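Local coordinates for flagellar hook-associated protein (Burkholderia pseudomallei, PDB 4UT1) that probably serves as a structural component of the bacterial flagellum, at the junction linking hook and filament, at residues 112-117 with 595-600; 159-164 with 298-303; 548-553 with 558-563. All coordinates share one frame; numbering follows the deposited sequence.

Contact 1. Residues 112-117 with 595-600. With EDO (1,2-ethanediol), chain P.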
loop_
_atom_site.group_PDB
_atom_site.type_symbol
_atom_site.label_atom_id
_atom_site.label_comp_id
_atom_site.label_asym_id
_atom_site.label_seq_id
_atom_site.Cartn_x
_atom_site.Cartn_y
_atom_site.Cartn_z
ATOM N N GLY A 112 14.158 2.567 -12.248
ATOM C CA GLY A 112 13.102 1.576 -12.347
ATOM C C GLY A 112 11.723 2.208 -12.374
ATOM O O GLY A 112 11.455 3.108 -13.165
ATOM N N ILE A 113 10.852 1.752 -11.484
ATOM C CA ILE A 113 9.480 2.232 -11.455
ATOM C C ILE A 113 9.394 3.754 -11.258
ATOM O O ILE A 113 8.504 4.398 -11.799
ATOM C CB ILE A 113 8.680 1.496 -10.360
ATOM C CG1 ILE A 113 8.329 0.080 -10.853
ATOM C CG2 ILE A 113 7.427 2.289 -9.991
ATOM C CD1 ILE A 113 8.092 -0.940 -9.763
ATOM N N ALA A 114 10.326 4.335 -10.505
ATOM C CA ALA A 114 10.324 5.791 -10.333
ATOM C C ALA A 114 10.539 6.485 -11.679
ATOM O O ALA A 114 9.899 7.501 -11.989
ATOM C CB ALA A 114 11.390 6.222 -9.334
ATOM N N THR A 115 11.423 5.927 -12.491
ATOM C CA THR A 115 11.673 6.493 -13.809
ATOM C C THR A 115 10.460 6.319 -14.719
ATOM O O THR A 115 10.118 7.229 -15.459
ATOM C CB THR A 115 12.907 5.866 -14.480
ATOM O OG1 THR A 115 14.084 6.296 -13.787
ATOM C CG2 THR A 115 12.996 6.316 -15.923
ATOM N N ALA A 116 9.822 5.152 -14.661
ATOM C CA ALA A 116 8.628 4.901 -15.473
ATOM C C ALA A 116 7.512 5.883 -15.106
ATOM O O ALA A 116 6.782 6.359 -15.976
ATOM C CB ALA A 116 8.144 3.465 -15.303
ATOM N N ILE A 117 7.375 6.181 -13.820
ATOM C CA ILE A 117 6.350 7.136 -13.383
ATOM C C ILE A 117 6.661 8.534 -13.931
ATOM O O ILE A 117 5.798 9.182 -14.540
ATOM C CB ILE A 117 6.237 7.178 -11.850
ATOM C CG1 ILE A 117 5.662 5.865 -11.335
ATOM C CG2 ILE A 117 5.303 8.294 -11.406
ATOM C CD1 ILE A 117 5.621 5.779 -9.821
ATOM N N GLY A 595 9.172 10.226 -4.660
ATOM C CA GLY A 595 9.759 10.391 -3.344
ATOM C C GLY A 595 9.405 9.209 -2.459
ATOM O O GLY A 595 10.241 8.711 -1.703
ATOM N N ALA A 596 8.162 8.753 -2.559
ATOM C CA ALA A 596 7.716 7.588 -1.795
ATOM C C ALA A 596 8.402 6.325 -2.305
ATOM O O ALA A 596 8.788 5.468 -1.520
ATOM C CB ALA A 596 6.206 7.447 -1.870
ATOM N N TYR A 597 8.570 6.218 -3.619
ATOM C CA TYR A 597 9.333 5.103 -4.192
ATOM C C TYR A 597 10.755 5.032 -3.642
ATOM O O TYR A 597 11.270 3.943 -3.369
ATOM C CB TYR A 597 9.404 5.204 -5.715
ATOM C CG TYR A 597 10.052 3.999 -6.359
ATOM C CD1 TYR A 597 9.336 2.820 -6.539
ATOM C CD2 TYR A 597 11.381 4.028 -6.770
ATOM C CE1 TYR A 597 9.916 1.722 -7.115
ATOM C CE2 TYR A 597 11.970 2.919 -7.358
ATOM C CZ TYR A 597 11.229 1.774 -7.529
ATOM O OH TYR A 597 11.797 0.660 -8.098
ATOM N N ALA A 598 11.401 6.186 -3.510
ATOM C CA ALA A 598 12.769 6.217 -2.997
ATOM C C ALA A 598 12.828 5.731 -1.545
ATOM O O ALA A 598 13.766 5.041 -1.151
ATOM C CB ALA A 598 13.355 7.615 -3.119
ATOM N N GLY A 599 11.825 6.084 -0.752
ATOM C CA GLY A 599 11.753 5.613 0.623
ATOM C C GLY A 599 11.565 4.107 0.695
ATOM O O GLY A 599 12.173 3.434 1.523
ATOM N N TYR A 600 10.726 3.579 -0.188
ATOM C CA TYR A 600 10.446 2.148 -0.226
ATOM C C TYR A 600 11.721 1.372 -0.577
ATOM O O TYR A 600 12.031 0.342 0.035
ATOM C CB TYR A 600 9.300 1.872 -1.223
ATOM C CG TYR A 600 9.472 0.665 -2.110
ATOM C CD1 TYR A 600 9.046 -0.592 -1.694
ATOM C CD2 TYR A 600 10.037 0.780 -3.374
ATOM C CE1 TYR A 600 9.201 -1.689 -2.492
ATOM C CE2 TYR A 600 10.199 -0.319 -4.185
ATOM C CZ TYR A 600 9.775 -1.551 -3.742
ATOM O OH TYR A 600 9.922 -2.650 -4.545
HETATM C C1 EDO P . 11.855 -2.827 -9.207
HETATM O O1 EDO P . 11.476 -1.719 -10.044
HETATM C C2 EDO P . 10.785 -3.096 -8.148
HETATM O O2 EDO P . 10.680 -2.016 -7.195
#

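Contact 2. Residues 159-164 with 298-303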
loop_
_atom_site.group_PDB
_atom_site.type_symbol
_atom_site.label_atom_id
_atom_site.label_comp_id
_atom_site.label_asym_id
_atom_site.label_seq_id
_atom_site.Cartn_x
_atom_site.Cartn_y
_atom_site.Cartn_z
ATOM N N SER A 159 5.586 -12.150 -5.030
ATOM C CA SER A 159 4.894 -13.386 -4.706
ATOM C C SER A 159 5.846 -14.571 -4.873
ATOM O O SER A 159 5.717 -15.586 -4.198
ATOM C CB SER A 159 3.650 -13.556 -5.582
ATOM O OG SER A 159 4.010 -13.635 -6.941
ATOM N N GLN A 160 6.812 -14.433 -5.778
ATOM C CA GLN A 160 7.770 -15.504 -5.989
ATOM C C GLN A 160 8.687 -15.658 -4.774
ATOM O O GLN A 160 8.928 -16.774 -4.297
ATOM C CB GLN A 160 8.567 -15.253 -7.276
ATOM C CG GLN A 160 7.737 -15.516 -8.540
ATOM C CD GLN A 160 8.401 -14.986 -9.823
ATOM O OE1 GLN A 160 9.523 -14.488 -9.792
ATOM N NE2 GLN A 160 7.689 -15.083 -10.945
ATOM N N LEU A 161 9.184 -14.536 -4.276
ATOM C CA LEU A 161 9.937 -14.509 -3.033
ATOM C C LEU A 161 9.101 -15.043 -1.869
ATOM O O LEU A 161 9.604 -15.800 -1.023
ATOM C CB LEU A 161 10.414 -13.089 -2.730
ATOM C CG LEU A 161 11.618 -12.623 -3.552
ATOM C CD1 LEU A 161 11.963 -11.190 -3.206
ATOM C CD2 LEU A 161 12.802 -13.543 -3.299
ATOM N N ARG A 162 7.828 -14.661 -1.833
ATOM C CA ARG A 162 6.942 -15.107 -0.755
ATOM C C ARG A 162 6.771 -16.622 -0.811
ATOM O O ARG A 162 6.765 -17.304 0.233
ATOM C CB ARG A 162 5.585 -14.404 -0.819
ATOM C CG ARG A 162 4.694 -14.723 0.392
ATOM C CD ARG A 162 3.490 -13.791 0.483
ATOM N NE ARG A 162 3.896 -12.407 0.692
ATOM C CZ ARG A 162 3.844 -11.460 -0.240
ATOM N NH1 ARG A 162 3.385 -11.733 -1.459
ATOM N NH2 ARG A 162 4.243 -10.232 0.056
ATOM N N GLN A 163 6.670 -17.163 -2.022
ATOM C CA GLN A 163 6.543 -18.613 -2.151
ATOM C C GLN A 163 7.872 -19.319 -1.878
ATOM O O GLN A 163 7.885 -20.419 -1.323
ATOM C CB GLN A 163 6.008 -18.992 -3.528
ATOM C CG GLN A 163 6.016 -20.488 -3.789
ATOM C CD GLN A 163 5.258 -21.270 -2.743
ATOM O OE1 GLN A 163 4.340 -20.745 -2.097
ATOM N NE2 GLN A 163 5.631 -22.537 -2.565
ATOM N N SER A 164 8.981 -18.694 -2.275
ATOM C CA SER A 164 10.304 -19.203 -1.930
ATOM C C SER A 164 10.433 -19.336 -0.415
ATOM O O SER A 164 10.924 -20.350 0.090
ATOM C CB SER A 164 11.403 -18.296 -2.497
ATOM O OG SER A 164 12.684 -18.817 -2.199
ATOM N N GLN A 298 9.046 -8.338 8.263
ATOM C CA GLN A 298 9.664 -7.034 8.507
ATOM C C GLN A 298 10.183 -6.356 7.243
ATOM O O GLN A 298 10.367 -5.136 7.218
ATOM C CB GLN A 298 10.790 -7.168 9.533
ATOM C CG GLN A 298 10.320 -7.755 10.877
ATOM C CD GLN A 298 9.252 -6.919 11.552
ATOM O OE1 GLN A 298 8.090 -7.328 11.656
ATOM N NE2 GLN A 298 9.637 -5.742 12.021
ATOM N N THR A 299 10.392 -7.128 6.187
ATOM C CA THR A 299 10.921 -6.564 4.948
ATOM C C THR A 299 10.004 -6.834 3.760
ATOM O O THR A 299 9.544 -5.900 3.101
ATOM C CB THR A 299 12.346 -7.113 4.637
ATOM O OG1 THR A 299 13.286 -6.585 5.583
ATOM C CG2 THR A 299 12.793 -6.732 3.228
ATOM N N LEU A 300 9.742 -8.108 3.486
ATOM C CA LEU A 300 9.011 -8.499 2.277
ATOM C C LEU A 300 7.576 -7.960 2.206
ATOM O O LEU A 300 7.207 -7.261 1.255
ATOM C CB LEU A 300 8.977 -10.024 2.160
ATOM C CG LEU A 300 8.412 -10.573 0.849
ATOM C CD1 LEU A 300 9.399 -10.325 -0.277
ATOM C CD2 LEU A 300 8.096 -12.063 0.970
ATOM N N ASP A 301 6.767 -8.288 3.209
ATOM C CA ASP A 301 5.369 -7.905 3.186
ATOM C C ASP A 301 5.219 -6.383 3.299
ATOM O O ASP A 301 4.389 -5.807 2.612
ATOM C CB ASP A 301 4.582 -8.638 4.291
ATOM C CG ASP A 301 4.425 -10.134 3.997
ATOM O OD1 ASP A 301 4.772 -10.560 2.873
ATOM O OD2 ASP A 301 3.962 -10.895 4.885
ATOM N N PRO A 302 6.033 -5.719 4.147
ATOM C CA PRO A 302 5.914 -4.257 4.123
ATOM C C PRO A 302 6.297 -3.673 2.778
ATOM O O PRO A 302 5.643 -2.733 2.311
ATOM C CB PRO A 302 6.892 -3.804 5.216
ATOM C CG PRO A 302 6.894 -4.959 6.179
ATOM C CD PRO A 302 6.838 -6.177 5.288
ATOM N N ALA A 303 7.328 -4.227 2.153
ATOM C CA ALA A 303 7.797 -3.674 0.893
ATOM C C ALA A 303 6.709 -3.788 -0.159
ATOM O O ALA A 303 6.492 -2.853 -0.916
ATOM C CB ALA A 303 9.068 -4.368 0.415
#

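Contact 3. Residues 548-553 with 558-563. With EDO (1,2-ethanediol), chain U.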
loop_
_atom_site.group_PDB
_atom_site.type_symbol
_atom_site.label_atom_id
_atom_site.label_comp_id
_atom_site.label_asym_id
_atom_site.label_seq_id
_atom_site.Cartn_x
_atom_site.Cartn_y
_atom_site.Cartn_z
ATOM N N VAL A 548 -13.085 30.640 -12.027
ATOM C CA VAL A 548 -12.521 31.620 -12.962
ATOM C C VAL A 548 -11.878 32.780 -12.208
ATOM O O VAL A 548 -12.279 33.097 -11.082
ATOM C CB VAL A 548 -13.587 32.186 -13.934
ATOM C CG1 VAL A 548 -14.066 31.114 -14.881
ATOM C CG2 VAL A 548 -14.781 32.796 -13.164
ATOM N N SER A 549 -10.887 33.418 -12.834
ATOM C CA SER A 549 -10.262 34.607 -12.259
ATOM C C SER A 549 -10.414 35.788 -13.203
ATOM O O SER A 549 -10.208 35.650 -14.401
ATOM C CB SER A 549 -8.777 34.373 -11.967
ATOM O OG SER A 549 -8.614 33.389 -10.963
ATOM N N LEU A 550 -10.779 36.936 -12.646
ATOM C CA LEU A 550 -10.885 38.182 -13.404
ATOM C C LEU A 550 -9.917 39.220 -12.847
ATOM O O LEU A 550 -9.804 39.389 -11.635
ATOM C CB LEU A 550 -12.315 38.717 -13.363
ATOM C CG LEU A 550 -12.644 40.012 -14.114
ATOM C CD1 LEU A 550 -12.493 39.832 -15.625
ATOM C CD2 LEU A 550 -14.050 40.461 -13.742
ATOM N N SER A 551 -9.205 39.903 -13.733
ATOM C CA SER A 551 -8.359 41.005 -13.311
ATOM C C SER A 551 -8.596 42.153 -14.279
ATOM O O SER A 551 -9.318 41.997 -15.260
ATOM C CB SER A 551 -6.885 40.600 -13.280
ATOM O OG SER A 551 -6.417 40.327 -14.582
ATOM N N GLY A 552 -8.000 43.304 -14.001
ATOM C CA GLY A 552 -8.185 44.460 -14.859
ATOM C C GLY A 552 -9.483 45.211 -14.609
ATOM O O GLY A 552 -10.232 44.913 -13.667
ATOM N N THR A 553 -9.752 46.186 -15.476
ATOM C CA THR A 553 -10.904 47.064 -15.314
ATOM C C THR A 553 -11.868 46.954 -16.488
ATOM O O THR A 553 -11.666 47.601 -17.526
ATOM C CB THR A 553 -10.454 48.526 -15.167
ATOM O OG1 THR A 553 -9.529 48.629 -14.075
ATOM C CG2 THR A 553 -11.646 49.444 -14.912
ATOM N N ASP A 558 -19.347 45.506 -20.051
ATOM C CA ASP A 558 -18.425 44.490 -20.591
ATOM C C ASP A 558 -18.876 43.131 -20.072
ATOM O O ASP A 558 -19.513 43.047 -19.025
ATOM C CB ASP A 558 -16.962 44.777 -20.217
ATOM C CG ASP A 558 -16.273 45.728 -21.204
ATOM O OD1 ASP A 558 -16.904 46.114 -22.209
ATOM O OD2 ASP A 558 -15.096 46.069 -20.976
ATOM N N GLN A 559 -18.572 42.078 -20.823
ATOM C CA GLN A 559 -19.144 40.762 -20.561
ATOM C C GLN A 559 -18.097 39.687 -20.652
ATOM O O GLN A 559 -17.159 39.784 -21.440
ATOM C CB GLN A 559 -20.265 40.445 -21.556
ATOM C CG GLN A 559 -21.384 41.497 -21.624
ATOM C CD GLN A 559 -22.282 41.277 -22.822
ATOM O OE1 GLN A 559 -23.304 40.594 -22.726
ATOM N NE2 GLN A 559 -21.889 41.829 -23.973
ATOM N N PHE A 560 -18.293 38.646 -19.855
ATOM C CA PHE A 560 -17.394 37.499 -19.810
ATOM C C PHE A 560 -18.257 36.248 -19.785
ATOM O O PHE A 560 -19.211 36.160 -19.002
ATOM C CB PHE A 560 -16.469 37.606 -18.597
ATOM C CG PHE A 560 -15.784 38.935 -18.518
ATOM C CD1 PHE A 560 -16.410 40.011 -17.907
ATOM C CD2 PHE A 560 -14.565 39.139 -19.152
ATOM C CE1 PHE A 560 -15.809 41.268 -17.883
ATOM C CE2 PHE A 560 -13.952 40.390 -19.135
ATOM C CZ PHE A 560 -14.586 41.459 -18.495
ATOM N N THR A 561 -17.963 35.304 -20.675
ATOM C CA THR A 561 -18.805 34.122 -20.816
ATOM C C THR A 561 -18.164 32.903 -20.172
ATOM O O THR A 561 -16.939 32.837 -20.012
ATOM C CB THR A 561 -19.098 33.799 -22.288
ATOM O OG1 THR A 561 -17.860 33.565 -22.983
ATOM C CG2 THR A 561 -19.829 34.949 -22.950
ATOM N N ILE A 562 -19.020 31.963 -19.785
ATOM C CA ILE A 562 -18.616 30.685 -19.217
ATOM C C ILE A 562 -19.491 29.609 -19.835
ATOM O O ILE A 562 -20.712 29.702 -19.812
ATOM C CB ILE A 562 -18.759 30.646 -17.677
ATOM C CG1 ILE A 562 -17.788 31.624 -17.016
ATOM C CG2 ILE A 562 -18.482 29.241 -17.152
ATOM C CD1 ILE A 562 -18.074 31.861 -15.543
ATOM N N GLY A 563 -18.875 28.576 -20.391
ATOM C CA GLY A 563 -19.656 27.529 -21.011
ATOM C C GLY A 563 -18.777 26.336 -21.330
ATOM O O GLY A 563 -17.604 26.312 -20.965
HETATM C C1 EDO U . -20.393 45.989 -23.652
HETATM O O1 EDO U . -20.737 45.471 -24.941
HETATM C C2 EDO U . -19.384 47.111 -23.770
HETATM O O2 EDO U . -19.102 47.658 -22.479
#

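Contact 1. Residues 112-117 with 595-600
Ile113 and Ala114, on the opening turn of helix 113-129, face Tyr597 near the start of helix 593-630; the two short segments run in roughly opposite directions, with the CA atoms of Ala114 and Tyr597 6.3 Å apart. Gly112 is the N-cap of helix 113-129. Almost all of the contact is made by one ring. Tyr597 holds its CG anti to the backbone N (chi1 -174°), which carries the ring across to the opposite helix. There Ala114 N lies over the middle of one ring face, 3.8 Å above its plane, while Ala114 CB rests 3.4 Å from Tyr597 CD2. On the same side of the ring, Ile113 CB comes in obliquely, 3.5 Å from Tyr597 CE1. Beyond the ring, a 1,2-ethanediol, probably from the crystallisation liquor, links two phenols: its O2 is hydrogen-bonded to Tyr597 OH at 3.0 Å and to Tyr600 OH at 2.8 Å. Tyr600 OH is also hydrogen-bonded to Tyr158 OH of helix 134-193. With Leu310 of helix 287-322 against Tyr597, and Leu151 of helix 134-193 against Ile113, the arrangement is that of an aromatic residue filling the interior of an elongated bundle of long helices.

Contact 2. Residues 159-164 with 298-303
Leu161 and Arg162 on helix 134-193 meet Leu300 and Asp301 on helix 287-322, where the short segments pass 10.6 Å apart, axis to axis, with directions 147° apart. This is antiparallel packing within the long helical bundle of FlgK, and it illustrates how an apolar seam can be flanked by a buried ionic group. Helix 287-322 is irregular here: a pi-like widening at 298-300 leads into a kink at Pro302, just beyond the touching residues.

Leu300 supplies the apolar part. Its two methyls straddle neighbouring residues of the other helix: CD1 lies 3.8 Å from Leu161 CB, and CD2 comes to 3.7 Å from Arg162 CA. Phe295 and Tyr158 also touch Leu300, and Leu102 of helix 80-106 packs on Leu161.

Beside the leucines, Arg162 and Asp301 form a salt bridge. The arginine chain is extended at first and then bends at chi3 (-63°), swinging the edge of its guanidinium to the carboxylate. The grip is side-on but converges on one oxygen: Arg162 NE reaches Asp301 OD1 at 3.0 Å and Arg162 NH2 reaches the same OD1 at 2.9 Å, both by bent bonds. OD1 lies close to the guanidinium plane, yet both nitrogens approach from the same face of the carboxylate, NE on the syn side of OD1 and NH2 on the anti side; the carboxylate plane is turned 37° from that of the guanidinium. Arg162 NH2 also hydrogen-bonds to Gln304 OE1, and NE, whose one N-H must serve both acids, forms a salt bridge with Glu259 OE2. Such a cluster would be expected to offset the proximity of two acids, since Glu259 OE2 also lies near Asp301 OD2, the carboxylate oxygen that Arg162 does not grip.

Contact 3. Residues 548-553 with 558-563
Leu550 and Phe560 sit on strands that follow each other in the chain and run in opposite directions, yet these strands do not pair as a hairpin: they belong to different sheets and meet through side chains alone. The CA atoms of Leu550 and Phe560 are 9.2 Å apart, those of Val548 and Ile562 8.8 Å, separations suited to two layers facing one another. Each strand keeps its backbone bonds for its own sheet; Val548 and Leu550, for example, bond to Met529 and Ala527 of strand 527-533.

Alternate residues point into the space between the layers. Leu550 turns its CG away from its own N (chi1 -179°) and lowers its CD1 methyl over one face of the Phe560 ring, at 4.0 Å from CD1 to the ring centroid and only 16° off the ring normal. This is a CH-pi contact, with the methyl shifted toward the CE2-CZ side of the rim, Leu550 CD1 being 3.8 Å from Phe560 CE2. Farther along, Val548 and Ile562 meet end to end through their methyls, Val548 CG1 lying 4.1 Å from Ile562 CD1. Ile464 touches both Val548 and Phe560, and Ala452 both Val548 and Ile562, so strands 463-470 and 450-454, one from each sheet, add to the same apolar core.

Where the second strand begins, Asp558 accepts backbone N-H groups from nearby loops: OD2 from Ala555 and Gly460, OD1 from Ser459. Two consecutive strands that face each other across a core in this way form a beta arch, here bridging the two antiparallel sheets of a beta sandwich in the D3 domain.

How the contacts relate
Contacts 1 and 2 belong to the helical body of the protein, whereas contact 3 lies in the D3 domain at a distance. The centres of contacts 1 and 2 are about 19 Å apart, and the two touch: Tyr600 CE1 of contact 1 lies 3.3 Å from Ala303 O of contact 2. Contact 3 is about 42 Å from contact 1 and 56 Å from contact 2, centre to centre. Along the chain, 112-117 comes first and 595-600 last, with contact 2 and then contact 3 between them. The last modelled helix, 593-630, thus returns to the bundle after the chain has built its outlying beta domains, leaving one helical shaft with sheet domains attached.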